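Local coordinates for protein galactose mutarotase related enzyme (Lactobacillus acidophilus, PDB 3DCD) that probably binds a sugar and may act as an isomerase of the aldose 1-epimerase (galactose mutarotase) family, although its own function has not been established, at residues A[61-70]-A[101-109]; A[127-138]-A[274-284]. All coordinates share one frame; numbering follows the deposited sequence.

Contact 1 (A[61-70]-A[101-109]); sequences YTYKGKTYHL and TRKVYPFKF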
loop_
_atom_site.group_PDB
_atom_site.type_symbol
_atom_site.label_atom_id
_atom_site.label_comp_id
_atom_site.label_asym_id
_atom_site.label_seq_id
_atom_site.Cartn_x
_atom_site.Cartn_y
_atom_site.Cartn_z
ATOM N N TYR A 61 -10.978 13.860 13.357
ATOM C CA TYR A 61 -10.014 14.936 13.356
ATOM C C TYR A 61 -10.776 16.243 13.335
ATOM O O TYR A 61 -11.986 16.266 13.075
ATOM C CB TYR A 61 -9.077 14.840 12.149
ATOM C CG TYR A 61 -9.743 15.044 10.791
ATOM C CD1 TYR A 61 -9.824 16.320 10.217
ATOM C CD2 TYR A 61 -10.250 13.959 10.064
ATOM C CE1 TYR A 61 -10.420 16.517 8.983
ATOM C CE2 TYR A 61 -10.836 14.148 8.812
ATOM C CZ TYR A 61 -10.914 15.426 8.283
ATOM O OH TYR A 61 -11.499 15.628 7.057
ATOM N N THR A 62 -10.070 17.333 13.613
ATOM C CA THR A 62 -10.666 18.657 13.478
ATOM C C THR A 62 -9.919 19.418 12.399
ATOM O O THR A 62 -8.723 19.206 12.173
ATOM C CB THR A 62 -10.692 19.472 14.804
ATOM O OG1 THR A 62 -9.351 19.707 15.270
ATOM C CG2 THR A 62 -11.501 18.740 15.874
ATOM N N TYR A 63 -10.645 20.286 11.709
ATOM C CA TYR A 63 -10.021 21.178 10.759
ATOM C C TYR A 63 -10.748 22.487 10.853
ATOM O O TYR A 63 -11.979 22.516 10.762
ATOM C CB TYR A 63 -10.086 20.612 9.341
ATOM C CG TYR A 63 -9.486 21.534 8.301
ATOM C CD1 TYR A 63 -8.106 21.771 8.259
ATOM C CD2 TYR A 63 -10.299 22.174 7.372
ATOM C CE1 TYR A 63 -7.556 22.609 7.309
ATOM C CE2 TYR A 63 -9.764 23.018 6.409
ATOM C CZ TYR A 63 -8.391 23.231 6.384
ATOM O OH TYR A 63 -7.866 24.068 5.431
ATOM N N LYS A 64 -9.991 23.558 11.094
ATOM C CA LYS A 64 -10.567 24.889 11.310
ATOM C C LYS A 64 -11.634 24.885 12.399
ATOM O O LYS A 64 -12.604 25.618 12.306
ATOM C CB LYS A 64 -11.163 25.476 10.010
ATOM C CG LYS A 64 -10.183 25.631 8.849
ATOM C CD LYS A 64 -9.016 26.529 9.196
ATOM C CE LYS A 64 -8.121 26.747 7.986
ATOM N NZ LYS A 64 -6.774 27.215 8.408
ATOM N N GLY A 65 -11.468 24.036 13.410
ATOM C CA GLY A 65 -12.396 23.990 14.542
ATOM C C GLY A 65 -13.600 23.095 14.350
ATOM O O GLY A 65 -14.428 22.941 15.257
ATOM N N LYS A 66 -13.730 22.508 13.167
ATOM C CA LYS A 66 -14.889 21.661 12.879
ATOM C C LYS A 66 -14.454 20.210 12.941
ATOM O O LYS A 66 -13.350 19.877 12.509
ATOM C CB LYS A 66 -15.482 22.004 11.503
ATOM C CG LYS A 66 -16.742 21.193 11.121
ATOM C CD LYS A 66 -17.359 21.700 9.828
ATOM C CE LYS A 66 -18.283 20.650 9.213
ATOM N NZ LYS A 66 -19.011 21.170 7.998
ATOM N N THR A 67 -15.314 19.352 13.494
ATOM C CA THR A 67 -14.978 17.932 13.634
ATOM C C THR A 67 -15.495 17.102 12.459
ATOM O O THR A 67 -16.653 17.212 12.067
ATOM C CB THR A 67 -15.485 17.333 14.973
ATOM O OG1 THR A 67 -15.034 18.147 16.061
ATOM C CG2 THR A 67 -14.977 15.895 15.169
ATOM N N TYR A 68 -14.609 16.265 11.929
ATOM C CA TYR A 68 -14.915 15.335 10.855
ATOM C C TYR A 68 -14.645 13.900 11.290
ATOM O O TYR A 68 -13.820 13.660 12.175
ATOM C CB TYR A 68 -14.026 15.652 9.655
ATOM C CG TYR A 68 -14.295 17.010 9.076
ATOM C CD1 TYR A 68 -13.614 18.137 9.539
ATOM C CD2 TYR A 68 -15.247 17.179 8.082
ATOM C CE1 TYR A 68 -13.870 19.386 9.020
ATOM C CE2 TYR A 68 -15.500 18.436 7.549
ATOM C CZ TYR A 68 -14.810 19.529 8.017
ATOM O OH TYR A 68 -15.070 20.772 7.485
ATOM N N HIS A 69 -15.311 12.954 10.629
ATOM C CA HIS A 69 -15.207 11.544 10.960
ATOM C C HIS A 69 -14.762 10.756 9.741
ATOM O O HIS A 69 -15.390 10.802 8.679
ATOM C CB HIS A 69 -16.543 11.053 11.514
ATOM C CG HIS A 69 -17.040 11.895 12.650
ATOM N ND1 HIS A 69 -16.641 11.691 13.953
ATOM C CD2 HIS A 69 -17.837 12.989 12.669
ATOM C CE1 HIS A 69 -17.200 12.597 14.730
ATOM N NE2 HIS A 69 -17.934 13.396 13.976
ATOM N N LEU A 70 -13.643 10.063 9.892
ATOM C CA LEU A 70 -13.023 9.374 8.784
ATOM C C LEU A 70 -12.375 8.104 9.292
ATOM O O LEU A 70 -11.598 8.140 10.236
ATOM C CB LEU A 70 -11.967 10.278 8.122
ATOM C CG LEU A 70 -11.366 9.802 6.795
ATOM C CD1 LEU A 70 -12.470 9.606 5.737
ATOM C CD2 LEU A 70 -10.302 10.748 6.318
ATOM N N THR A 101 -17.758 12.680 -0.144
ATOM C CA THR A 101 -16.382 12.830 0.351
ATOM C C THR A 101 -16.207 14.149 1.089
ATOM O O THR A 101 -15.481 14.213 2.097
ATOM C CB THR A 101 -15.315 12.726 -0.754
ATOM O OG1 THR A 101 -15.412 13.859 -1.620
ATOM C CG2 THR A 101 -15.454 11.423 -1.545
ATOM N N ARG A 102 -16.877 15.195 0.603
ATOM C CA ARG A 102 -16.754 16.525 1.199
ATOM C C ARG A 102 -17.295 16.588 2.632
ATOM O O ARG A 102 -16.856 17.427 3.428
ATOM C CB ARG A 102 -17.371 17.599 0.296
ATOM C CG ARG A 102 -16.476 17.926 -0.919
ATOM C CD ARG A 102 -16.933 19.182 -1.672
ATOM N NE ARG A 102 -18.322 19.099 -2.117
ATOM C CZ ARG A 102 -18.717 18.561 -3.269
ATOM N NH1 ARG A 102 -17.833 18.056 -4.114
ATOM N NH2 ARG A 102 -20.002 18.525 -3.582
ATOM N N LYS A 103 -18.202 15.665 2.967
ATOM C CA LYS A 103 -18.769 15.553 4.317
ATOM C C LYS A 103 -17.754 15.101 5.373
ATOM O O LYS A 103 -17.870 15.460 6.556
ATOM C CB LYS A 103 -19.930 14.556 4.310
ATOM C CG LYS A 103 -21.216 15.058 3.654
ATOM C CD LYS A 103 -22.242 13.937 3.697
ATOM C CE LYS A 103 -23.582 14.359 3.154
ATOM N NZ LYS A 103 -24.456 13.161 3.056
ATOM N N VAL A 104 -16.780 14.305 4.945
ATOM C CA VAL A 104 -15.789 13.712 5.843
ATOM C C VAL A 104 -14.394 14.279 5.586
ATOM O O VAL A 104 -13.444 13.961 6.301
ATOM C CB VAL A 104 -15.751 12.141 5.719
ATOM C CG1 VAL A 104 -17.115 11.539 6.018
ATOM C CG2 VAL A 104 -15.278 11.702 4.333
ATOM N N TYR A 105 -14.281 15.118 4.555
ATOM C CA TYR A 105 -12.980 15.592 4.091
ATOM C C TYR A 105 -13.195 16.872 3.256
ATOM O O TYR A 105 -13.579 16.801 2.078
ATOM C CB TYR A 105 -12.282 14.478 3.295
ATOM C CG TYR A 105 -10.849 14.807 2.913
ATOM C CD1 TYR A 105 -9.851 14.894 3.886
ATOM C CD2 TYR A 105 -10.502 15.039 1.578
ATOM C CE1 TYR A 105 -8.532 15.218 3.541
ATOM C CE2 TYR A 105 -9.191 15.369 1.225
ATOM C CZ TYR A 105 -8.215 15.453 2.211
ATOM O OH TYR A 105 -6.907 15.782 1.874
ATOM N N PRO A 106 -12.960 18.052 3.868
ATOM C CA PRO A 106 -13.469 19.325 3.322
ATOM C C PRO A 106 -12.528 19.898 2.265
ATOM O O PRO A 106 -12.099 21.056 2.362
ATOM C CB PRO A 106 -13.516 20.236 4.556
ATOM C CG PRO A 106 -12.414 19.734 5.427
ATOM C CD PRO A 106 -12.190 18.262 5.111
ATOM N N PHE A 107 -12.183 19.063 1.288
ATOM C CA PHE A 107 -11.280 19.451 0.217
ATOM C C PHE A 107 -11.791 19.001 -1.132
ATOM O O PHE A 107 -12.457 17.957 -1.255
ATOM C CB PHE A 107 -9.879 18.887 0.459
ATOM C CG PHE A 107 -9.233 19.416 1.701
ATOM C CD1 PHE A 107 -8.672 20.691 1.719
ATOM C CD2 PHE A 107 -9.218 18.654 2.867
ATOM C CE1 PHE A 107 -8.082 21.186 2.874
ATOM C CE2 PHE A 107 -8.629 19.146 4.027
ATOM C CZ PHE A 107 -8.047 20.408 4.025
ATOM N N LYS A 108 -11.484 19.808 -2.142
ATOM C CA LYS A 108 -11.748 19.448 -3.519
ATOM C C LYS A 108 -10.441 18.950 -4.122
ATOM O O LYS A 108 -9.384 19.520 -3.861
ATOM C CB LYS A 108 -12.273 20.659 -4.288
ATOM C CG LYS A 108 -13.574 21.227 -3.723
ATOM C CD LYS A 108 -14.111 22.384 -4.579
ATOM C CE LYS A 108 -14.623 21.930 -5.957
ATOM N NZ LYS A 108 -15.670 20.856 -5.926
ATOM N N PHE A 109 -10.504 17.886 -4.917
ATOM C CA PHE A 109 -9.280 17.273 -5.437
ATOM C C PHE A 109 -9.550 16.490 -6.709
ATOM O O PHE A 109 -10.701 16.175 -7.029
ATOM C CB PHE A 109 -8.674 16.327 -4.382
ATOM C CG PHE A 109 -9.608 15.201 -3.976
ATOM C CD1 PHE A 109 -10.444 15.337 -2.869
ATOM C CD2 PHE A 109 -9.678 14.025 -4.722
ATOM C CE1 PHE A 109 -11.329 14.316 -2.511
ATOM C CE2 PHE A 109 -10.560 13.001 -4.374
ATOM C CZ PHE A 109 -11.382 13.149 -3.263
HETATM O O HOH W 1 -17.592 13.968 9.093
#

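Contact 2 (A[127-138]-A[274-284]); sequences SVVNKSDETMIF and MNHLKPGKEFQ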
loop_
_atom_site.group_PDB
_atom_site.type_symbol
_atom_site.label_atom_id
_atom_site.label_comp_id
_atom_site.label_asym_id
_atom_site.label_seq_id
_atom_site.Cartn_x
_atom_site.Cartn_y
_atom_site.Cartn_z
ATOM N N SER A 127 -1.263 10.463 -8.274
ATOM C CA SER A 127 -1.251 11.865 -8.579
ATOM C C SER A 127 -2.415 12.503 -7.849
ATOM O O SER A 127 -3.556 12.074 -8.005
ATOM C CB SER A 127 -1.388 12.077 -10.080
ATOM O OG SER A 127 -1.727 13.419 -10.367
ATOM N N VAL A 128 -2.116 13.524 -7.047
ATOM C CA VAL A 128 -3.159 14.295 -6.348
ATOM C C VAL A 128 -3.066 15.765 -6.791
ATOM O O VAL A 128 -2.004 16.364 -6.696
ATOM C CB VAL A 128 -2.978 14.187 -4.810
ATOM C CG1 VAL A 128 -4.052 14.950 -4.063
ATOM C CG2 VAL A 128 -2.998 12.709 -4.366
ATOM N N VAL A 129 -4.170 16.324 -7.273
ATOM C CA VAL A 129 -4.245 17.747 -7.597
ATOM C C VAL A 129 -5.199 18.427 -6.630
ATOM O O VAL A 129 -6.356 18.023 -6.517
ATOM C CB VAL A 129 -4.712 17.977 -9.060
ATOM C CG1 VAL A 129 -4.805 19.478 -9.383
ATOM C CG2 VAL A 129 -3.751 17.262 -10.034
ATOM N N ASN A 130 -4.708 19.444 -5.926
ATOM C CA ASN A 130 -5.550 20.218 -5.024
ATOM C C ASN A 130 -6.372 21.228 -5.818
ATOM O O ASN A 130 -5.796 22.085 -6.506
ATOM C CB ASN A 130 -4.687 20.912 -3.976
ATOM C CG ASN A 130 -5.508 21.736 -2.993
ATOM O OD1 ASN A 130 -6.730 21.601 -2.923
ATOM N ND2 ASN A 130 -4.831 22.594 -2.222
ATOM N N LYS A 131 -7.699 21.087 -5.743
ATOM C CA LYS A 131 -8.670 21.948 -6.424
ATOM C C LYS A 131 -9.384 22.885 -5.447
ATOM O O LYS A 131 -10.362 23.527 -5.796
ATOM C CB LYS A 131 -9.712 21.083 -7.140
ATOM C CG LYS A 131 -9.161 20.285 -8.319
ATOM C CD LYS A 131 -8.576 21.212 -9.380
ATOM C CE LYS A 131 -8.147 20.435 -10.615
ATOM N NZ LYS A 131 -7.754 21.347 -11.737
ATOM N N SER A 132 -8.895 22.914 -4.209
ATOM C CA SER A 132 -9.448 23.753 -3.151
ATOM C C SER A 132 -8.810 25.143 -3.204
ATOM O O SER A 132 -7.758 25.318 -3.820
ATOM C CB SER A 132 -9.152 23.126 -1.785
ATOM O OG SER A 132 -9.511 21.759 -1.753
ATOM N N ASP A 133 -9.433 26.117 -2.542
ATOM C CA ASP A 133 -8.827 27.444 -2.432
ATOM C C ASP A 133 -7.859 27.568 -1.254
ATOM O O ASP A 133 -7.253 28.626 -1.056
ATOM C CB ASP A 133 -9.879 28.567 -2.447
ATOM C CG ASP A 133 -11.002 28.365 -1.428
ATOM O OD1 ASP A 133 -10.866 27.530 -0.503
ATOM O OD2 ASP A 133 -12.035 29.058 -1.568
ATOM N N GLU A 134 -7.704 26.487 -0.486
ATOM C CA GLU A 134 -6.703 26.436 0.588
ATOM C C GLU A 134 -5.790 25.224 0.457
ATOM O O GLU A 134 -6.076 24.306 -0.300
ATOM C CB GLU A 134 -7.364 26.434 1.975
ATOM C CG GLU A 134 -8.251 27.662 2.293
ATOM C CD GLU A 134 -7.465 28.968 2.520
ATOM O OE1 GLU A 134 -6.301 28.927 2.985
ATOM O OE2 GLU A 134 -8.032 30.056 2.244
ATOM N N THR A 135 -4.697 25.226 1.215
ATOM C CA THR A 135 -3.743 24.114 1.213
ATOM C C THR A 135 -4.440 22.821 1.655
ATOM O O THR A 135 -5.118 22.788 2.680
ATOM C CB THR A 135 -2.521 24.445 2.093
ATOM O OG1 THR A 135 -1.808 25.526 1.480
ATOM C CG2 THR A 135 -1.578 23.267 2.219
HETATM N N MSE A 136 -4.306 21.784 0.832
HETATM C CA MSE A 136 -4.887 20.477 1.105
HETATM C C MSE A 136 -3.923 19.636 1.944
HETATM O O MSE A 136 -2.722 19.664 1.719
HETATM C CB MSE A 136 -5.189 19.778 -0.215
HETATM C CG MSE A 136 -5.759 18.395 -0.074
HETATM SE SE MSE A 136 -6.384 17.840 -1.821
HETATM C CE MSE A 136 -4.667 17.365 -2.553
ATOM N N ILE A 137 -4.465 18.888 2.905
ATOM C CA ILE A 137 -3.664 18.050 3.810
ATOM C C ILE A 137 -4.137 16.601 3.644
ATOM O O ILE A 137 -5.299 16.315 3.906
ATOM C CB ILE A 137 -3.770 18.549 5.288
ATOM C CG1 ILE A 137 -3.323 20.020 5.355
ATOM C CG2 ILE A 137 -2.854 17.719 6.195
ATOM C CD1 ILE A 137 -3.769 20.823 6.581
ATOM N N PHE A 138 -3.244 15.730 3.156
ATOM C CA PHE A 138 -3.566 14.328 2.858
ATOM C C PHE A 138 -2.398 13.360 3.049
ATOM O O PHE A 138 -1.200 13.741 2.967
ATOM C CB PHE A 138 -4.076 14.169 1.415
ATOM C CG PHE A 138 -3.000 14.324 0.390
ATOM C CD1 PHE A 138 -2.588 15.597 -0.012
ATOM C CD2 PHE A 138 -2.365 13.206 -0.147
ATOM C CE1 PHE A 138 -1.561 15.742 -0.939
ATOM C CE2 PHE A 138 -1.345 13.347 -1.062
ATOM C CZ PHE A 138 -0.939 14.610 -1.461
HETATM N N MSE A 274 1.758 14.166 7.341
HETATM C CA MSE A 274 0.799 14.456 6.267
HETATM C C MSE A 274 1.483 15.267 5.195
HETATM O O MSE A 274 2.447 15.995 5.485
HETATM C CB MSE A 274 -0.433 15.210 6.783
HETATM C CG MSE A 274 -1.359 14.380 7.649
HETATM SE SE MSE A 274 -2.208 12.942 6.599
HETATM C CE MSE A 274 -3.936 13.798 6.315
ATOM N N ASN A 275 1.013 15.116 3.963
ATOM C CA ASN A 275 1.422 15.988 2.853
ATOM C C ASN A 275 0.608 17.289 2.813
ATOM O O ASN A 275 -0.609 17.269 2.993
ATOM C CB ASN A 275 1.305 15.255 1.502
ATOM C CG ASN A 275 1.972 13.898 1.517
ATOM O OD1 ASN A 275 1.297 12.861 1.580
ATOM N ND2 ASN A 275 3.299 13.884 1.486
ATOM N N HIS A 276 1.284 18.413 2.570
ATOM C CA HIS A 276 0.625 19.717 2.423
ATOM C C HIS A 276 0.768 20.221 0.995
ATOM O O HIS A 276 1.891 20.411 0.511
ATOM C CB HIS A 276 1.208 20.722 3.407
ATOM C CG HIS A 276 0.878 20.410 4.835
ATOM N ND1 HIS A 276 1.427 19.339 5.506
ATOM C CD2 HIS A 276 0.044 21.016 5.711
ATOM C CE1 HIS A 276 0.939 19.295 6.733
ATOM N NE2 HIS A 276 0.100 20.301 6.883
ATOM N N LEU A 277 -0.361 20.387 0.314
ATOM C CA LEU A 277 -0.376 20.674 -1.114
ATOM C C LEU A 277 -1.102 21.980 -1.410
ATOM O O LEU A 277 -2.316 22.101 -1.204
ATOM C CB LEU A 277 -1.013 19.499 -1.892
ATOM C CG LEU A 277 -1.004 19.564 -3.426
ATOM C CD1 LEU A 277 0.425 19.552 -3.962
ATOM C CD2 LEU A 277 -1.813 18.418 -4.053
ATOM N N LYS A 278 -0.353 22.959 -1.915
ATOM C CA LYS A 278 -0.926 24.278 -2.188
ATOM C C LYS A 278 -1.991 24.254 -3.308
ATOM O O LYS A 278 -1.978 23.359 -4.174
ATOM C CB LYS A 278 0.188 25.287 -2.501
ATOM C CG LYS A 278 1.175 25.483 -1.361
ATOM C CD LYS A 278 1.990 26.748 -1.547
ATOM C CE LYS A 278 3.015 26.905 -0.428
ATOM N NZ LYS A 278 3.810 28.150 -0.603
ATOM N N PRO A 279 -2.924 25.229 -3.289
ATOM C CA PRO A 279 -4.020 25.263 -4.257
ATOM C C PRO A 279 -3.537 25.173 -5.704
ATOM O O PRO A 279 -2.563 25.819 -6.075
ATOM C CB PRO A 279 -4.689 26.614 -3.976
ATOM C CG PRO A 279 -4.416 26.855 -2.530
ATOM C CD PRO A 279 -3.015 26.357 -2.335
ATOM N N GLY A 280 -4.186 24.320 -6.485
ATOM C CA GLY A 280 -3.854 24.128 -7.894
ATOM C C GLY A 280 -2.655 23.246 -8.199
ATOM O O GLY A 280 -2.453 22.876 -9.359
ATOM N N LYS A 281 -1.871 22.898 -7.180
ATOM C CA LYS A 281 -0.647 22.109 -7.367
ATOM C C LYS A 281 -0.878 20.603 -7.452
ATOM O O LYS A 281 -1.943 20.100 -7.067
ATOM C CB LYS A 281 0.354 22.380 -6.247
ATOM C CG LYS A 281 0.738 23.842 -6.065
ATOM C CD LYS A 281 1.568 24.370 -7.216
ATOM C CE LYS A 281 2.005 25.811 -6.940
ATOM N NZ LYS A 281 3.149 25.858 -5.986
ATOM N N GLU A 282 0.132 19.900 -7.963
ATOM C CA GLU A 282 0.110 18.440 -8.080
ATOM C C GLU A 282 1.214 17.799 -7.237
ATOM O O GLU A 282 2.359 18.257 -7.225
ATOM C CB GLU A 282 0.192 17.991 -9.559
ATOM C CG GLU A 282 0.171 16.460 -9.775
ATOM C CD GLU A 282 0.134 16.028 -11.245
ATOM O OE1 GLU A 282 0.144 16.907 -12.147
ATOM O OE2 GLU A 282 0.060 14.805 -11.512
ATOM N N PHE A 283 0.823 16.757 -6.500
ATOM C CA PHE A 283 1.713 15.858 -5.796
ATOM C C PHE A 283 1.772 14.553 -6.580
ATOM O O PHE A 283 0.749 14.052 -7.029
ATOM C CB PHE A 283 1.161 15.605 -4.388
ATOM C CG PHE A 283 1.889 14.535 -3.613
ATOM C CD1 PHE A 283 1.465 13.203 -3.658
ATOM C CD2 PHE A 283 2.976 14.862 -2.811
ATOM C CE1 PHE A 283 2.126 12.209 -2.925
ATOM C CE2 PHE A 283 3.641 13.878 -2.066
ATOM C CZ PHE A 283 3.205 12.548 -2.125
ATOM N N GLN A 284 2.969 14.008 -6.761
ATOM C CA GLN A 284 3.111 12.718 -7.414
ATOM C C GLN A 284 3.961 11.803 -6.564
ATOM O O GLN A 284 4.993 12.212 -6.029
ATOM C CB GLN A 284 3.703 12.849 -8.825
ATOM C CG GLN A 284 2.692 13.253 -9.868
ATOM C CD GLN A 284 3.271 13.269 -11.277
ATOM O OE1 GLN A 284 4.427 13.642 -11.481
ATOM N NE2 GLN A 284 2.456 12.874 -12.262
#

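Contact 1 (A[61-70]-A[101-109])
Y61 OH gives the only direct hydrogen bond between the hairpin 61-70 and 101-109, to V104 O at 2.7 Å. The hydroxyl stands 30° out of the carbonyl plane. Y61 CG lies between its backbone N and carbonyl carbon (chi1 66°), which sends the ring out to V104. P106 CD touches the edge of this ring, 3.3 Å from Y61 OH. The same proline also lies over a face of Y68. Its CD is 4.2 Å from the Y68 ring centroid, and its CG is 3.5 Å from Y68 CZ. The Y68 edge meets K103 O nearly in plane, 3.5 Å from Y68 CD2. Farther along, F107 CZ lies over one face of Y63, toward its rim and 3.7 Å from Y63 CZ; the rings meet obliquely, planes at 55°. At the other end, L70 CD1 packs on V104 CG2. One water bridges H69 N and K103 O. Three tyrosines of the hairpin thus grip V104 and the loop 105-107. P106 is the centre of an inverse gamma turn. R102 points away and pairs with D97. The partner of this loop is a two-stranded antiparallel beta hairpin, closed by a type I' turn from Y63 to K66.

Contact 2 (A[127-138]-A[274-284])
N130 CG stands anti to the backbone N, which carries the amide across to L277, while F138 CG lies between its backbone N and carbonyl carbon (chi1 72°), bringing the ring to F283. N130 ND2 donates to L277 O at 2.8 Å, from the face of that carbonyl opposite to the M136 N bond. It also donates to E134 O at 2.9 Å, almost straight at 175°. N130 OD1 takes S132 N in an Asx turn. The amide is fixed at both ends and ties the loop 131-135 to L277. The edge of F138 meets the face of F283, with F138 CZ 3.5 Å from F283 CD1 and the planes at 80°. N275 CB covers one face of F138. On the sheet face opposite F138, I137 CG2 sits over the H276 ring. S127 OG donates to E282 OE2 at 2.5 Å, from above the carboxylate plane. P279, in the type II turn K278 to K281, packs its CB against S132 O. The backbones form two antiparallel ladders, 127-129 with 282-284 and 136-138 with 275-277, registers offset by two. Strand 121-130 lies between 109-118 and 282-292 in the large sheet; 136-147 pairs with 275-277 in another.

How the contacts relate
Contact 2 buries 954 Å², against 439 Å² for contact 1. Both are partly buried. Contact 1 fastens a separate two-stranded hairpin to V104 and the loop after it; contact 2 pairs strands within each of two larger sheets, the two pairs linked by N130 and the loops. Contact 2 rests mainly on backbone bonds; contact 1 on ring packing, one hydroxyl bond and one water. The contacts meet through 101-109 and 127-138. Y105 OH probably hydrogen-bonds I137 O at 2.6 Å, and K108 N probably bonds S132 OG at 2.8 Å. Y105 also packs on F138, so the loop touching the hairpin also lies against strand 136-147.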